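Local coordinates for glutamate receptor kainate-like protein (Pleurobrachia bachei, PDB 4ZDM) that probably serves as a glycine-activated subunit of a ctenophore ionotropic glutamate receptor, its two-lobed ligand-binding domain holding glycine, at residues E17-S22 and E246-Y251; R32-Y37 and F54-I59; T125-P130 and V206-T211. One frame throughout, in Å; residues are numbered along the deposited sequence. Where two conformers were deposited one is given.

Interaction 1 of 3, residues E17-S22 and E246-Y251; sequences EMPFIS and ELYAKY
P19 and Y251 bring the backbones of an irregular loop and the helix 243-254 to their nearest approach, their CA atoms 6.3 Å apart, the cis peptide bond before P19 belonging to the turn that presents the proline to the helix. The P19 ring reaches two helix residues. Its CG comes obliquely against the Y248 ring, 3.6 Å from Y248 CE2, with CZ and OH of that residue close by, while P19 CB sits 4.1 Å from Y251 CB. Y248 CG stands anti to the backbone N (chi1 -166°), which carries the phenol out from the helix and across to the proline. At the edge of this ring, near its plane, comes F20 CE1, 4.1 Å from Y248 CE2. F20 starts out pointing away from the helix and only its far end returns to it; P19 CD lies over one face of the F20 ring, offset toward the rim. The loop is held in shape by a classic beta bulge in which F20 and I21 both face E17: E17 N donates to I21 O at 2.7 Å, I21 N returns the bond to E17 O, and a weak bond joins F20 N to the same oxygen. In the two-lobed fold of the glutamate receptor ligand-binding domain, this bulged turn lies beside the glycine pocket, and E17 forms a salt bridge with R147, one of the residues lining it. M18 bends at chi2 and chi3 (-63° and -81°), so that M18 CE turns back to Y251 CD1 at 3.8 Å, the methionine chain running across the tyrosine. Y251 OH is hydrogen-bonded to E43 and to the backbone N of G39, and Y197 of helix 194-198 packs on M18, P19 and Y248.

Interaction 2 of 3, residues R32-Y37 and F54-I59; sequences RDPSCY and FTYNFI. With SO4 (sulfate ion), chain D; SO4 (sulfate ion), chain B.
R32 and F58 are joined by one nearly straight backbone hydrogen bond, F58 N to R32 O at 2.9 Å, meeting the oxygen in the carbonyl plane on a lone pair. Beside it P34 CG makes a CH-pi contact over one face of the F58 ring, 4.0 Å from its centroid and almost on the normal, and also touches Y56 CE2 at 3.4 Å. F58 turns its edge to the face of Y37, a T-shaped pair with planes at 74°. R32 runs extended from CG to NE alongside I59, whose CD1 lies over the centre of one guanidinium face. R32 NH1 donates hydrogen bonds to chain B sulfate O2 and chain D sulfate O1, R32 NH2 to chain B sulfate O4 at 2.9 Å, and N57 ND2 to chain D sulfate O3. With an alanine here instead of R32, both sulfates are likely to lose donors and I59 CD1 its flat neighbour. H9 and R11, with H9, R11, R32 and N57 of the second subunit, complete these anion sites, the ions being probably from the crystallisation liquor. D33 OD1 accepts from S35 N in an Asx turn; Y37 OH is hydrogen-bonded to I31 O. The C28-C36 disulfide closes the loop on itself beside strand 54-59, parallel to strand 8-13 in the bilobed glutamate-receptor ligand-binding domain.

Interaction 3 of 3, residues T125-P130 and V206-T211; sequences TDLSHP and VQIGET
The H129 imidazole has S128 CB over one face, offset toward the rim, and a water in plane at its edge; this water, 3.3 Å from H129 ND1, accepts from E210 N and so spans the two segments. P130 and I208 lie alongside with their side chains pointing opposite ways, P130 CD 3.6 Å from I208 O. I208 does most of the direct touching. Its CG2, anti to the backbone N, presses against the loop backbone, 3.5 Å from H129 C and 3.6 Å from L127 O, with L127 CB at 3.9 Å. Apolar contact is thus made largely with peptide groups, and no direct hydrogen bond crosses here. G209 follows with phi 66°, its CA 3.3 Å from S128 O, an approach that a beta carbon would obstruct. At the other end D126 OD2 brushes V206 CG2 at 3.9 Å; OD2 is itself hydrogen-bonded to S122 OG. V206 and I208 pair through their backbones with V120 and A118 of strand 112-121. The loop, which begins near what is probably the Gly-Thr linker of soluble receptor constructs, thus packs against the first residues of strand 205-221, antiparallel to strand 112-121, in the bilobed periplasmic-binding-protein-like fold.

In the fold
Interactions 1 and 2 share the long connection between strand 8-13 and helix 40-52: their centres are about 17 Å apart, and they touch where S22 O comes 3.2 Å from Y37 CD2 and I21 CG2 packs on the same ring atom. Interaction 1 stands nearest the ligand, with the F20 side chain about 6 Å from the bound glycine. Interaction 2 faces the second subunit. Interaction 3 is remote, its nearest atoms about 12 Å from interaction 1 and about 27 Å from interaction 2, on the other side of the chain's centre from the latter. Even so, strands 54-59 and 205-221 can be traced into one continuous mixed sheet, which interactions 2 and 3 both reach.

Interaction 1 of 3, residues E17-S22 and E246-Y251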
loop_
_atom_site.group_PDB
_atom_site.type_symbol
_atom_site.label_atom_id
_atom_site.label_comp_id
_atom_site.label_asym_id
_atom_site.label_seq_id
_atom_site.Cartn_x
_atom_site.Cartn_y
_atom_site.Cartn_z
ATOM N N GLU A 17 9.443 8.560 17.950
ATOM C CA GLU A 17 9.311 8.978 19.346
ATOM C C GLU A 17 9.870 7.868 20.177
ATOM O O GLU A 17 9.262 6.789 20.286
ATOM C CB GLU A 17 7.872 9.275 19.739
ATOM C CG GLU A 17 7.773 9.840 21.135
ATOM C CD GLU A 17 6.333 10.108 21.539
ATOM O OE1 GLU A 17 5.664 10.785 20.736
ATOM O OE2 GLU A 17 5.941 9.690 22.654
ATOM N N MET A 18 11.025 8.069 20.795
ATOM C CA MET A 18 11.576 7.084 21.686
ATOM C C MET A 18 10.813 7.037 22.982
ATOM O O MET A 18 10.244 8.034 23.404
ATOM C CB MET A 18 13.058 7.404 21.886
ATOM C CG MET A 18 13.918 7.078 20.653
ATOM S SD MET A 18 13.950 5.335 20.209
ATOM C CE MET A 18 15.177 4.738 21.378
ATOM N N PRO A 19 10.776 5.844 23.631
ATOM C CA PRO A 19 11.554 4.642 23.307
ATOM C C PRO A 19 10.893 3.690 22.313
ATOM O O PRO A 19 11.410 2.608 22.053
ATOM C CB PRO A 19 11.673 3.951 24.676
ATOM C CG PRO A 19 10.372 4.272 25.324
ATOM C CD PRO A 19 10.023 5.674 24.892
ATOM N N PHE A 20 9.781 4.125 21.732
ATOM C CA PHE A 20 8.963 3.243 20.919
ATOM C C PHE A 20 9.510 3.070 19.496
ATOM O O PHE A 20 9.605 1.933 18.998
ATOM C CB PHE A 20 7.540 3.773 20.892
ATOM C CG PHE A 20 6.933 3.953 22.260
ATOM C CD1 PHE A 20 6.637 2.851 23.064
ATOM C CD2 PHE A 20 6.728 5.231 22.773
ATOM C CE1 PHE A 20 6.116 3.048 24.370
ATOM C CE2 PHE A 20 6.207 5.389 24.053
ATOM C CZ PHE A 20 5.907 4.318 24.828
ATOM N N ILE A 21 9.870 4.189 18.846
ATOM C CA ILE A 21 10.394 4.202 17.464
ATOM C C ILE A 21 11.422 5.287 17.360
ATOM O O ILE A 21 11.166 6.426 17.768
ATOM C CB ILE A 21 9.280 4.428 16.407
ATOM C CG1 ILE A 21 8.162 3.400 16.571
ATOM C CG2 ILE A 21 9.868 4.415 14.975
ATOM C CD1 ILE A 21 6.990 3.606 15.660
ATOM N N SER A 22 12.611 4.951 16.858
ATOM C CA SER A 22 13.641 5.977 16.658
ATOM C C SER A 22 13.417 6.871 15.456
ATOM O O SER A 22 12.588 6.593 14.611
ATOM C CB SER A 22 14.989 5.274 16.517
ATOM O OG SER A 22 15.070 4.604 15.280
ATOM N N GLU A 246 10.441 -6.381 29.063
ATOM C CA GLU A 246 11.894 -6.510 28.903
ATOM C C GLU A 246 12.454 -5.610 27.812
ATOM O O GLU A 246 13.518 -5.015 27.995
ATOM C CB GLU A 246 12.269 -7.964 28.603
ATOM C CG GLU A 246 12.037 -8.943 29.755
ATOM C CD GLU A 246 12.126 -10.407 29.297
ATOM O OE1 GLU A 246 12.282 -10.669 28.068
ATOM O OE2 GLU A 246 12.043 -11.294 30.178
ATOM N N LEU A 247 11.730 -5.460 26.703
ATOM C CA LEU A 247 12.167 -4.521 25.653
ATOM C C LEU A 247 12.184 -3.120 26.165
ATOM O O LEU A 247 13.118 -2.369 25.893
ATOM C CB LEU A 247 11.253 -4.622 24.416
ATOM C CG LEU A 247 11.391 -5.829 23.539
ATOM C CD1 LEU A 247 10.265 -5.937 22.551
ATOM C CD2 LEU A 247 12.749 -5.739 22.791
ATOM N N TYR A 248 11.126 -2.728 26.859
ATOM C CA TYR A 248 11.056 -1.371 27.372
ATOM C C TYR A 248 12.221 -1.104 28.312
ATOM O O TYR A 248 12.918 -0.083 28.208
ATOM C CB TYR A 248 9.728 -1.127 28.071
ATOM C CG TYR A 248 9.453 0.332 28.323
ATOM C CD1 TYR A 248 10.001 0.955 29.434
ATOM C CD2 TYR A 248 8.686 1.077 27.454
ATOM C CE1 TYR A 248 9.791 2.291 29.653
ATOM C CE2 TYR A 248 8.442 2.400 27.689
ATOM C CZ TYR A 248 8.992 2.996 28.766
ATOM O OH TYR A 248 8.780 4.336 29.010
ATOM N N ALA A 249 12.446 -2.023 29.224
ATOM C CA ALA A 249 13.574 -1.872 30.151
ATOM C C ALA A 249 14.909 -1.815 29.443
ATOM O O ALA A 249 15.829 -1.036 29.844
ATOM C CB ALA A 249 13.550 -3.006 31.180
ATOM N N LYS A 250 15.090 -2.598 28.379
ATOM C CA LYS A 250 16.331 -2.544 27.640
ATOM C C LYS A 250 16.589 -1.144 27.080
ATOM O O LYS A 250 17.726 -0.610 27.162
ATOM C CB LYS A 250 16.327 -3.574 26.518
ATOM C CG LYS A 250 17.574 -3.544 25.674
ATOM C CD LYS A 250 17.575 -4.592 24.586
ATOM C CE LYS A 250 16.656 -4.177 23.480
ATOM N NZ LYS A 250 16.801 -5.163 22.384
ATOM N N TYR A 251 15.571 -0.531 26.470
ATOM C CA TYR A 251 15.770 0.790 25.918
ATOM C C TYR A 251 15.919 1.854 26.987
ATOM O O TYR A 251 16.724 2.786 26.819
ATOM C CB TYR A 251 14.601 1.134 24.954
ATOM C CG TYR A 251 14.796 0.506 23.592
ATOM C CD1 TYR A 251 15.539 1.140 22.624
ATOM C CD2 TYR A 251 14.302 -0.741 23.297
ATOM C CE1 TYR A 251 15.761 0.560 21.415
ATOM C CE2 TYR A 251 14.543 -1.363 22.088
ATOM C CZ TYR A 251 15.262 -0.705 21.140
ATOM O OH TYR A 251 15.512 -1.252 19.922
#

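Interaction 2 of 3, residues R32-Y37 and F54-I59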
loop_
_atom_site.group_PDB
_atom_site.type_symbol
_atom_site.label_atom_id
_atom_site.label_comp_id
_atom_site.label_asym_id
_atom_site.label_seq_id
_atom_site.Cartn_x
_atom_site.Cartn_y
_atom_site.Cartn_z
ATOM N N ARG A 32 11.198 4.665 4.406
ATOM C CA ARG A 32 10.243 3.573 4.623
ATOM C C ARG A 32 10.891 2.288 5.072
ATOM O O ARG A 32 10.221 1.347 5.465
ATOM C CB ARG A 32 9.440 3.286 3.354
ATOM C CG ARG A 32 8.582 4.452 2.897
ATOM C CD ARG A 32 7.548 3.948 1.908
ATOM N NE ARG A 32 6.620 4.977 1.499
ATOM C CZ ARG A 32 5.579 4.774 0.694
ATOM N NH1 ARG A 32 5.345 3.580 0.180
ATOM N NH2 ARG A 32 4.783 5.801 0.440
ATOM N N ASP A 33 12.222 2.200 5.010
ATOM C CA ASP A 33 12.922 0.942 5.293
ATOM C C ASP A 33 13.046 0.672 6.782
ATOM O O ASP A 33 13.685 1.437 7.478
ATOM C CB ASP A 33 14.335 1.011 4.683
ATOM C CG ASP A 33 15.097 -0.282 4.767
ATOM O OD1 ASP A 33 14.701 -1.247 5.417
ATOM O OD2 ASP A 33 16.215 -0.288 4.140
ATOM N N PRO A 34 12.401 -0.397 7.301
ATOM C CA PRO A 34 12.482 -0.667 8.733
ATOM C C PRO A 34 13.894 -0.862 9.277
ATOM O O PRO A 34 14.088 -0.649 10.477
ATOM C CB PRO A 34 11.653 -1.947 8.875
ATOM C CG PRO A 34 10.664 -1.878 7.760
ATOM C CD PRO A 34 11.514 -1.359 6.620
ATOM N N SER A 35 14.838 -1.234 8.427
ATOM C CA SER A 35 16.197 -1.452 8.886
ATOM C C SER A 35 16.857 -0.163 9.320
ATOM O O SER A 35 17.893 -0.233 9.969
ATOM C CB SER A 35 17.017 -2.166 7.815
ATOM O OG SER A 35 17.288 -1.283 6.745
ATOM N N CYS A 36 16.284 0.984 8.999
ATOM C CA CYS A 36 16.817 2.266 9.385
ATOM C C CYS A 36 16.403 2.676 10.799
ATOM O O CYS A 36 16.734 3.774 11.253
ATOM C CB CYS A 36 16.349 3.365 8.429
ATOM S SG CYS A 36 16.952 3.276 6.720
ATOM N N TYR A 37 15.640 1.823 11.509
ATOM C CA TYR A 37 15.042 2.183 12.792
ATOM C C TYR A 37 15.360 1.213 13.909
ATOM O O TYR A 37 15.640 0.039 13.652
ATOM C CB TYR A 37 13.513 2.234 12.650
ATOM C CG TYR A 37 13.012 3.276 11.684
ATOM C CD1 TYR A 37 12.974 3.032 10.282
ATOM C CD2 TYR A 37 12.642 4.535 12.124
ATOM C CE1 TYR A 37 12.536 3.973 9.391
ATOM C CE2 TYR A 37 12.196 5.481 11.230
ATOM C CZ TYR A 37 12.145 5.208 9.885
ATOM O OH TYR A 37 11.733 6.213 9.053
ATOM N N PHE A 54 4.296 -11.847 7.345
ATOM C CA PHE A 54 3.996 -10.705 6.486
ATOM C C PHE A 54 5.256 -9.920 6.211
ATOM O O PHE A 54 6.216 -9.962 7.002
ATOM C CB PHE A 54 2.903 -9.750 7.040
ATOM C CG PHE A 54 3.218 -9.044 8.320
ATOM C CD1 PHE A 54 3.972 -7.910 8.360
ATOM C CD2 PHE A 54 2.678 -9.509 9.490
ATOM C CE1 PHE A 54 4.199 -7.210 9.549
ATOM C CE2 PHE A 54 2.849 -8.811 10.668
ATOM C CZ PHE A 54 3.623 -7.676 10.712
ATOM N N THR A 55 5.283 -9.248 5.059
ATOM C CA THR A 55 6.323 -8.303 4.747
ATOM C C THR A 55 5.789 -6.897 5.032
ATOM O O THR A 55 4.554 -6.697 5.095
ATOM C CB THR A 55 6.811 -8.382 3.303
ATOM O OG1 THR A 55 5.748 -8.120 2.415
ATOM C CG2 THR A 55 7.399 -9.730 3.010
ATOM N N TYR A 56 6.661 -5.903 5.219
ATOM C CA TYR A 56 6.223 -4.585 5.597
ATOM C C TYR A 56 7.237 -3.508 5.329
ATOM O O TYR A 56 8.471 -3.772 5.244
ATOM C CB TYR A 56 5.845 -4.552 7.081
ATOM C CG TYR A 56 7.008 -4.775 8.008
ATOM C CD1 TYR A 56 7.461 -6.075 8.257
ATOM C CD2 TYR A 56 7.604 -3.720 8.671
ATOM C CE1 TYR A 56 8.556 -6.307 9.125
ATOM C CE2 TYR A 56 8.672 -3.948 9.543
ATOM C CZ TYR A 56 9.115 -5.222 9.752
ATOM O OH TYR A 56 10.180 -5.489 10.620
ATOM N N ASN A 57 6.715 -2.293 5.169
ATOM C CA ASN A 57 7.483 -1.078 5.220
ATOM C C ASN A 57 6.791 -0.080 6.102
ATOM O O ASN A 57 5.609 -0.293 6.496
ATOM C CB ASN A 57 7.713 -0.480 3.834
ATOM C CG ASN A 57 8.691 -1.314 3.039
ATOM O OD1 ASN A 57 9.832 -1.503 3.448
ATOM N ND2 ASN A 57 8.221 -1.939 1.959
ATOM N N PHE A 58 7.483 0.988 6.453
ATOM C CA PHE A 58 6.943 2.009 7.315
ATOM C C PHE A 58 6.539 3.224 6.535
ATOM O O PHE A 58 7.222 3.608 5.551
ATOM C CB PHE A 58 8.009 2.447 8.347
ATOM C CG PHE A 58 8.373 1.430 9.387
ATOM C CD1 PHE A 58 7.532 0.401 9.765
ATOM C CD2 PHE A 58 9.597 1.519 10.076
ATOM C CE1 PHE A 58 7.880 -0.482 10.749
ATOM C CE2 PHE A 58 9.928 0.628 11.044
ATOM C CZ PHE A 58 9.095 -0.391 11.382
ATOM N N ILE A 59 5.496 3.940 6.937
ATOM C CA ILE A 59 5.092 5.167 6.290
ATOM C C ILE A 59 4.843 6.174 7.385
ATOM O O ILE A 59 4.085 5.918 8.337
ATOM C CB ILE A 59 3.823 5.012 5.414
ATOM C CG1 ILE A 59 4.145 4.093 4.203
ATOM C CG2 ILE A 59 3.293 6.404 4.982
ATOM C CD1 ILE A 59 3.037 3.977 3.210
HETATM S S SO4 D . 5.806 -0.030 0.011
HETATM O O1 SO4 D . 6.696 1.114 0.410
HETATM O O2 SO4 D . 4.600 0.532 -0.642
HETATM O O3 SO4 D . 5.405 -0.747 1.269
HETATM O O4 SO4 D . 6.477 -0.967 -0.898
HETATM S S SO4 B . 2.743 4.539 -2.365
HETATM O O1 SO4 B . 3.897 4.472 -3.327
HETATM O O2 SO4 B . 2.871 3.408 -1.416
HETATM O O3 SO4 B . 1.482 4.379 -3.165
HETATM O O4 SO4 B . 2.704 5.808 -1.630
#

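Interaction 3 of 3, residues T125-P130 and V206-T211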
loop_
_atom_site.group_PDB
_atom_site.type_symbol
_atom_site.label_atom_id
_atom_site.label_comp_id
_atom_site.label_asym_id
_atom_site.label_seq_id
_atom_site.Cartn_x
_atom_site.Cartn_y
_atom_site.Cartn_z
ATOM N N THR A 125 8.358 26.113 44.516
ATOM C CA THR A 125 6.937 26.460 44.628
ATOM C C THR A 125 6.086 25.649 43.654
ATOM O O THR A 125 5.195 26.195 42.994
ATOM C CB THR A 125 6.666 27.955 44.337
ATOM O OG1 THR A 125 6.944 28.233 42.958
ATOM C CG2 THR A 125 7.512 28.859 45.236
ATOM N N ASP A 126 6.360 24.354 43.560
ATOM C CA ASP A 126 5.618 23.503 42.650
ATOM C C ASP A 126 4.191 23.326 43.156
ATOM O O ASP A 126 3.907 23.456 44.350
ATOM C CB ASP A 126 6.291 22.144 42.502
ATOM C CG ASP A 126 7.792 22.251 42.285
ATOM O OD1 ASP A 126 8.261 23.228 41.652
ATOM O OD2 ASP A 126 8.507 21.347 42.758
ATOM N N LEU A 127 3.304 23.044 42.215
ATOM C CA LEU A 127 1.911 22.748 42.492
ATOM C C LEU A 127 1.774 21.356 43.080
ATOM O O LEU A 127 2.704 20.546 43.008
ATOM C CB LEU A 127 1.108 22.866 41.200
ATOM C CG LEU A 127 1.201 24.256 40.561
ATOM C CD1 LEU A 127 0.568 24.292 39.191
ATOM C CD2 LEU A 127 0.509 25.259 41.457
ATOM N N SER A 128 0.616 21.063 43.646
ATOM C CA SER A 128 0.436 19.783 44.315
ATOM C C SER A 128 -0.505 18.867 43.538
ATOM O O SER A 128 -0.470 17.647 43.692
ATOM C CB SER A 128 -0.089 19.994 45.738
ATOM O OG SER A 128 0.861 20.716 46.518
ATOM N N HIS A 129 -1.366 19.455 42.720
ATOM C CA HIS A 129 -2.302 18.674 41.908
ATOM C C HIS A 129 -2.467 19.387 40.585
ATOM O O HIS A 129 -2.446 20.598 40.548
ATOM C CB HIS A 129 -3.674 18.520 42.562
ATOM C CG HIS A 129 -3.616 18.132 44.003
ATOM N ND1 HIS A 129 -3.332 16.848 44.414
ATOM C CD2 HIS A 129 -3.804 18.861 45.130
ATOM C CE1 HIS A 129 -3.350 16.802 45.735
ATOM N NE2 HIS A 129 -3.629 18.010 46.193
ATOM N N PRO A 130 -2.616 18.640 39.482
ATOM C CA PRO A 130 -2.741 19.301 38.176
ATOM C C PRO A 130 -3.865 20.307 38.022
ATOM O O PRO A 130 -3.700 21.322 37.329
ATOM C CB PRO A 130 -2.957 18.121 37.222
ATOM C CG PRO A 130 -2.311 16.985 37.879
ATOM C CD PRO A 130 -2.533 17.180 39.344
ATOM N N VAL A 206 10.017 17.415 37.744
ATOM C CA VAL A 206 9.166 16.672 38.670
ATOM C C VAL A 206 7.742 16.530 38.143
ATOM O O VAL A 206 7.274 17.322 37.319
ATOM C CB VAL A 206 9.115 17.349 40.034
ATOM C CG1 VAL A 206 10.533 17.447 40.615
ATOM C CG2 VAL A 206 8.469 18.699 39.936
ATOM N N GLN A 207 7.034 15.558 38.696
ATOM C CA GLN A 207 5.635 15.348 38.361
ATOM C C GLN A 207 4.734 15.991 39.407
ATOM O O GLN A 207 4.948 15.849 40.612
ATOM C CB GLN A 207 5.330 13.850 38.242
ATOM C CG GLN A 207 3.872 13.607 37.940
ATOM C CD GLN A 207 3.510 12.157 37.479
ATOM O OE1 GLN A 207 2.318 11.831 37.288
ATOM N NE2 GLN A 207 4.484 11.337 37.281
ATOM N N ILE A 208 3.759 16.740 38.945
ATOM C CA ILE A 208 2.776 17.349 39.843
ATOM C C ILE A 208 1.658 16.375 40.200
ATOM O O ILE A 208 0.854 15.990 39.336
ATOM C CB ILE A 208 2.162 18.566 39.207
ATOM C CG1 ILE A 208 3.216 19.643 38.958
ATOM C CG2 ILE A 208 1.038 19.122 40.093
ATOM C CD1 ILE A 208 2.801 20.704 37.976
ATOM N N GLY A 209 1.604 15.980 41.466
ATOM C CA GLY A 209 0.578 15.059 41.874
ATOM C C GLY A 209 0.707 13.690 41.240
ATOM O O GLY A 209 1.797 13.250 40.877
ATOM N N GLU A 210 -0.433 13.022 41.126
ATOM C CA GLU A 210 -0.509 11.664 40.670
ATOM C C GLU A 210 -0.811 11.564 39.168
ATOM O O GLU A 210 -1.337 12.489 38.565
ATOM C CB GLU A 210 -1.592 10.914 41.456
ATOM C CG GLU A 210 -1.316 10.830 42.964
ATOM C CD GLU A 210 -0.032 10.067 43.289
ATOM O OE1 GLU A 210 0.079 8.898 42.866
ATOM O OE2 GLU A 210 0.875 10.636 43.945
ATOM N N THR A 211 -0.462 10.427 38.572
ATOM C CA THR A 211 -0.870 10.078 37.210
ATOM C C THR A 211 -2.378 10.069 37.182
ATOM O O THR A 211 -3.002 9.827 38.217
ATOM C CB THR A 211 -0.230 8.744 36.801
ATOM O OG1 THR A 211 1.202 8.955 36.757
ATOM C CG2 THR A 211 -0.767 8.197 35.409
HETATM O O HOH W 1 -2.979 14.499 42.183
#